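Local coordinates for protein transcriptional regulator (LacI family) (Clostridium acetobutylicum ATCC 824, PDB 3G85) that probably acts as a DNA-binding transcription factor of the LacI family, recognising a regulatory DNA region and carrying a periplasmic binding protein-like domain, at residues P237-T251 with T268-N280. Sequence-based numbering, arbitrary orientation.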
loop_
_atom_site.group_PDB
_atom_site.type_symbol
_atom_site.label_atom_id
_atom_site.label_comp_id
_atom_site.label_asym_id
_atom_site.label_seq_id
_atom_site.Cartn_x
_atom_site.Cartn_y
_atom_site.Cartn_z
ATOM N N PRO A 237 -15.977 -13.219 0.789
ATOM C CA PRO A 237 -15.320 -12.047 0.213
ATOM C C PRO A 237 -15.094 -10.963 1.274
ATOM O O PRO A 237 -15.914 -10.767 2.186
ATOM C CB PRO A 237 -16.297 -11.616 -0.890
ATOM C CG PRO A 237 -16.935 -12.951 -1.313
ATOM C CD PRO A 237 -17.185 -13.576 0.021
ATOM N N VAL A 238 -13.954 -10.308 1.176
ATOM C CA VAL A 238 -13.535 -9.286 2.120
ATOM C C VAL A 238 -13.625 -7.918 1.454
ATOM O O VAL A 238 -13.054 -7.676 0.366
ATOM C CB VAL A 238 -12.063 -9.526 2.527
ATOM C CG1 VAL A 238 -11.530 -8.415 3.520
ATOM C CG2 VAL A 238 -11.911 -10.894 3.114
ATOM N N THR A 239 -14.330 -7.012 2.132
ATOM C CA THR A 239 -14.367 -5.624 1.707
ATOM C C THR A 239 -13.014 -4.973 1.888
ATOM O O THR A 239 -12.375 -5.132 2.927
ATOM C CB THR A 239 -15.436 -4.846 2.477
ATOM O OG1 THR A 239 -16.710 -5.280 1.992
ATOM C CG2 THR A 239 -15.270 -3.320 2.261
ATOM N N ILE A 240 -12.584 -4.264 0.859
ATOM C CA ILE A 240 -11.295 -3.584 0.899
ATOM C C ILE A 240 -11.317 -2.109 0.509
ATOM O O ILE A 240 -12.199 -1.632 -0.218
ATOM C CB ILE A 240 -10.250 -4.272 -0.022
ATOM C CG1 ILE A 240 -10.673 -4.124 -1.517
ATOM C CG2 ILE A 240 -10.014 -5.737 0.382
ATOM C CD1 ILE A 240 -9.607 -4.687 -2.517
ATOM N N VAL A 241 -10.317 -1.392 0.998
ATOM C CA VAL A 241 -9.998 -0.077 0.485
ATOM C C VAL A 241 -8.660 -0.298 -0.259
ATOM O O VAL A 241 -7.643 -0.669 0.344
ATOM C CB VAL A 241 -9.895 1.013 1.576
ATOM C CG1 VAL A 241 -9.848 2.378 0.858
ATOM C CG2 VAL A 241 -11.118 0.926 2.541
ATOM N N ASP A 242 -8.702 -0.172 -1.577
ATOM C CA ASP A 242 -7.620 -0.702 -2.406
ATOM C C ASP A 242 -6.607 0.359 -2.718
ATOM O O ASP A 242 -6.958 1.518 -2.996
ATOM C CB ASP A 242 -8.180 -1.284 -3.719
ATOM C CG ASP A 242 -7.148 -2.065 -4.506
ATOM O OD1 ASP A 242 -6.428 -2.899 -3.909
ATOM O OD2 ASP A 242 -7.057 -1.858 -5.747
ATOM N N ILE A 243 -5.341 -0.026 -2.662
ATOM C CA ILE A 243 -4.289 0.826 -3.211
ATOM C C ILE A 243 -4.234 0.447 -4.706
ATOM O O ILE A 243 -3.866 -0.653 -5.010
ATOM C CB ILE A 243 -2.941 0.527 -2.606
ATOM C CG1 ILE A 243 -2.973 0.656 -1.087
ATOM C CG2 ILE A 243 -1.899 1.521 -3.146
ATOM C CD1 ILE A 243 -1.599 0.390 -0.433
ATOM N N PRO A 244 -4.581 1.375 -5.615
ATOM C CA PRO A 244 -4.708 1.088 -7.066
ATOM C C PRO A 244 -3.342 1.011 -7.765
ATOM O O PRO A 244 -2.992 1.841 -8.630
ATOM C CB PRO A 244 -5.611 2.220 -7.573
ATOM C CG PRO A 244 -5.250 3.426 -6.612
ATOM C CD PRO A 244 -4.876 2.786 -5.270
ATOM N N ILE A 245 -2.577 -0.015 -7.396
ATOM C CA ILE A 245 -1.185 -0.097 -7.760
ATOM C C ILE A 245 -1.010 -0.220 -9.263
ATOM O O ILE A 245 -0.092 0.402 -9.821
ATOM C CB ILE A 245 -0.475 -1.239 -7.030
ATOM C CG1 ILE A 245 -0.334 -0.867 -5.530
ATOM C CG2 ILE A 245 0.915 -1.502 -7.642
ATOM C CD1 ILE A 245 -0.211 -2.115 -4.596
ATOM N N GLU A 246 -1.861 -1.017 -9.922
ATOM C CA GLU A 246 -1.722 -1.161 -11.384
ATOM C C GLU A 246 -1.797 0.192 -12.108
ATOM O O GLU A 246 -0.886 0.504 -12.889
ATOM C CB GLU A 246 -2.697 -2.187 -11.994
ATOM C CG GLU A 246 -2.509 -3.596 -11.403
ATOM C CD GLU A 246 -3.282 -3.832 -10.125
ATOM O OE1 GLU A 246 -3.855 -2.888 -9.548
ATOM O OE2 GLU A 246 -3.288 -4.987 -9.683
ATOM N N GLU A 247 -2.843 0.975 -11.829
ATOM C CA GLU A 247 -3.031 2.278 -12.461
ATOM C C GLU A 247 -1.934 3.253 -12.072
ATOM O O GLU A 247 -1.457 4.033 -12.916
ATOM C CB GLU A 247 -4.386 2.865 -12.083
ATOM C CG GLU A 247 -5.550 2.144 -12.700
ATOM C CD GLU A 247 -5.534 2.139 -14.233
ATOM O OE1 GLU A 247 -4.952 3.052 -14.871
ATOM O OE2 GLU A 247 -6.108 1.193 -14.809
HETATM N N MSE A 248 -1.528 3.210 -10.798
HETATM C CA MSE A 248 -0.411 4.071 -10.341
HETATM C C MSE A 248 0.903 3.787 -11.064
HETATM O O MSE A 248 1.627 4.719 -11.451
HETATM C CB MSE A 248 -0.222 3.937 -8.825
HETATM C CG MSE A 248 -1.418 4.522 -8.067
HETATM SE SE MSE A 248 -1.344 4.048 -6.146
HETATM C CE MSE A 248 0.119 5.246 -5.552
ATOM N N ALA A 249 1.219 2.506 -11.219
ATOM C CA ALA A 249 2.428 2.100 -11.925
ATOM C C ALA A 249 2.409 2.577 -13.394
ATOM O O ALA A 249 3.420 3.084 -13.896
ATOM C CB ALA A 249 2.620 0.577 -11.837
ATOM N N GLY A 250 1.259 2.454 -14.051
ATOM C CA GLY A 250 1.093 2.957 -15.415
ATOM C C GLY A 250 1.324 4.460 -15.437
ATOM O O GLY A 250 2.001 4.986 -16.342
ATOM N N THR A 251 0.772 5.169 -14.457
ATOM C CA THR A 251 0.930 6.639 -14.414
ATOM C C THR A 251 2.391 7.078 -14.206
ATOM O O THR A 251 2.831 8.124 -14.721
ATOM C CB THR A 251 0.011 7.274 -13.352
ATOM O OG1 THR A 251 -1.344 7.012 -13.700
ATOM C CG2 THR A 251 0.197 8.786 -13.296
ATOM N N THR A 268 5.857 17.190 -9.999
ATOM C CA THR A 268 4.496 16.920 -10.403
ATOM C C THR A 268 3.985 15.782 -9.500
ATOM O O THR A 268 4.665 14.768 -9.315
ATOM C CB THR A 268 4.462 16.557 -11.902
ATOM O OG1 THR A 268 4.686 17.762 -12.671
ATOM C CG2 THR A 268 3.115 15.927 -12.292
ATOM N N SER A 269 2.805 15.960 -8.919
ATOM C CA SER A 269 2.336 15.074 -7.864
ATOM C C SER A 269 0.927 14.644 -8.238
ATOM O O SER A 269 0.006 15.462 -8.228
ATOM C CB SER A 269 2.345 15.795 -6.503
ATOM O OG SER A 269 3.627 16.390 -6.298
ATOM N N ILE A 270 0.790 13.376 -8.618
ATOM C CA ILE A 270 -0.511 12.783 -8.910
ATOM C C ILE A 270 -1.019 12.076 -7.664
ATOM O O ILE A 270 -0.320 11.223 -7.080
ATOM C CB ILE A 270 -0.454 11.753 -10.060
ATOM C CG1 ILE A 270 0.311 12.313 -11.270
ATOM C CG2 ILE A 270 -1.873 11.321 -10.457
ATOM C CD1 ILE A 270 -0.100 13.752 -11.669
ATOM N N LEU A 271 -2.240 12.412 -7.276
ATOM C CA LEU A 271 -2.835 11.844 -6.112
ATOM C C LEU A 271 -4.045 10.973 -6.490
ATOM O O LEU A 271 -5.035 11.491 -6.979
ATOM C CB LEU A 271 -3.243 12.963 -5.141
ATOM C CG LEU A 271 -3.665 12.504 -3.747
ATOM C CD1 LEU A 271 -2.555 11.708 -2.955
ATOM C CD2 LEU A 271 -4.176 13.700 -2.905
ATOM N N PHE A 272 -3.940 9.662 -6.265
ATOM C CA PHE A 272 -5.032 8.743 -6.563
ATOM C C PHE A 272 -5.995 8.638 -5.424
ATOM O O PHE A 272 -5.627 8.848 -4.240
ATOM C CB PHE A 272 -4.524 7.320 -6.869
ATOM C CG PHE A 272 -4.018 7.156 -8.268
ATOM C CD1 PHE A 272 -4.736 6.391 -9.185
ATOM C CD2 PHE A 272 -2.849 7.818 -8.683
ATOM C CE1 PHE A 272 -4.275 6.242 -10.488
ATOM C CE2 PHE A 272 -2.377 7.680 -9.974
ATOM C CZ PHE A 272 -3.093 6.906 -10.878
ATOM N N ASP A 273 -7.221 8.261 -5.768
ATOM C CA ASP A 273 -8.205 7.909 -4.758
ATOM C C ASP A 273 -8.078 6.393 -4.547
ATOM O O ASP A 273 -8.095 5.652 -5.530
ATOM C CB ASP A 273 -9.619 8.204 -5.263
ATOM C CG ASP A 273 -10.710 7.653 -4.306
ATOM O OD1 ASP A 273 -10.883 8.225 -3.222
ATOM O OD2 ASP A 273 -11.362 6.620 -4.616
ATOM N N GLY A 274 -7.953 5.913 -3.306
ATOM C CA GLY A 274 -7.949 4.440 -3.094
ATOM C C GLY A 274 -9.389 3.980 -2.904
ATOM O O GLY A 274 -10.009 4.388 -1.934
ATOM N N PRO A 275 -9.966 3.229 -3.873
ATOM C CA PRO A 275 -11.428 2.993 -3.801
ATOM C C PRO A 275 -11.851 2.019 -2.715
ATOM O O PRO A 275 -11.170 0.994 -2.490
ATOM C CB PRO A 275 -11.762 2.343 -5.143
ATOM C CG PRO A 275 -10.503 1.625 -5.512
ATOM C CD PRO A 275 -9.375 2.573 -5.047
ATOM N N LEU A 276 -12.979 2.307 -2.071
ATOM C CA LEU A 276 -13.627 1.293 -1.254
ATOM C C LEU A 276 -14.365 0.323 -2.160
ATOM O O LEU A 276 -15.251 0.714 -2.971
ATOM C CB LEU A 276 -14.562 1.924 -0.213
ATOM C CG LEU A 276 -15.498 0.997 0.586
ATOM C CD1 LEU A 276 -14.736 0.218 1.640
ATOM C CD2 LEU A 276 -16.562 1.857 1.249
ATOM N N ILE A 277 -13.995 -0.946 -2.063
ATOM C CA ILE A 277 -14.583 -1.966 -2.921
ATOM C C ILE A 277 -15.403 -2.879 -2.035
ATOM O O ILE A 277 -14.869 -3.686 -1.312
ATOM C CB ILE A 277 -13.533 -2.738 -3.711
ATOM C CG1 ILE A 277 -12.642 -1.762 -4.506
ATOM C CG2 ILE A 277 -14.200 -3.803 -4.632
ATOM C CD1 ILE A 277 -11.568 -2.419 -5.371
ATOM N N LEU A 278 -16.725 -2.713 -2.077
ATOM C CA LEU A 278 -17.622 -3.513 -1.235
ATOM C C LEU A 278 -17.728 -4.944 -1.738
ATOM O O LEU A 278 -17.996 -5.197 -2.922
ATOM C CB LEU A 278 -19.029 -2.883 -1.196
ATOM C CG LEU A 278 -19.180 -1.445 -0.698
ATOM C CD1 LEU A 278 -20.653 -0.981 -0.763
ATOM C CD2 LEU A 278 -18.641 -1.304 0.704
ATOM N N ARG A 279 -17.471 -5.879 -0.843
ATOM C CA ARG A 279 -17.620 -7.292 -1.137
ATOM C C ARG A 279 -18.771 -7.806 -0.298
ATOM O O ARG A 279 -18.987 -7.331 0.810
ATOM C CB ARG A 279 -16.322 -8.059 -0.844
ATOM C CG ARG A 279 -15.429 -8.238 -2.061
ATOM C CD ARG A 279 -14.846 -6.924 -2.506
ATOM N NE ARG A 279 -13.909 -7.069 -3.643
ATOM C CZ ARG A 279 -12.611 -7.340 -3.495
ATOM N NH1 ARG A 279 -12.098 -7.490 -2.277
ATOM N NH2 ARG A 279 -11.811 -7.417 -4.560
ATOM N N ASN A 280 -19.534 -8.729 -0.870
ATOM C CA ASN A 280 -20.758 -9.324 -0.272
ATOM C C ASN A 280 -21.971 -9.230 -1.166
ATOM O O ASN A 280 -22.164 -8.239 -1.874
ATOM C CB ASN A 280 -21.136 -8.785 1.105
ATOM C CG ASN A 280 -21.663 -9.887 2.025
ATOM O OD1 ASN A 280 -21.486 -11.090 1.735
ATOM N ND2 ASN A 280 -22.302 -9.496 3.135
#
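Arg279 folds back over the neighbouring strand 239-242, a worked example of a side chain following one backbone carbonyl along its length. Its CB rests on Pro237 CB at 3.6 Å, and CG stays close to that ring carbon while passing beside Val238 O. The bend at chi2 (69°) keeps the chain near this carbonyl; CD runs past it, and NH1 then donates to Val238 O at 2.8 Å, in the guanidinium plane and nearly in line with C=O. One face of the guanidinium lies over Ile240 CG1. NH1 also bonds Thr231 OG1, so two oxygens grip this one nitrogen, while NH2 makes a weak bond to Arg228 O. The backbone N of Arg279 gives a nearly straight bond (172°) to Thr239 OG1.

From here the antiparallel pairing proceeds through Ile240 and Ile277, hydrogen-bonded in both directions, to the non-hydrogen-bonded pair Val241 and Leu276; Asp242 N to Pro275 O, 2.9 Å, closes it. Pro244, at the N-cap of the following helix, brings CG obliquely to Phe272 CD1 (4.0 Å). Met248, a selenomethionine, sets CG 3.6 Å above the ring centre in a CH-pi contact and SE obliquely, 5.1 Å from the centroid, in a Met-aromatic contact; Thr251 OG1 meets CZ at the edge.

The segments cross in opposite directions between the two lobes, as in the interlobe hinge of the periplasmic binding protein-like fold. Strand 276-277 borders 239-242 at the margin of one sheet, with helix 228-232 against Ile240 and Arg279; strand 269-272 borders 105-109 in the other, where Val107 touches both Met248 and Phe272.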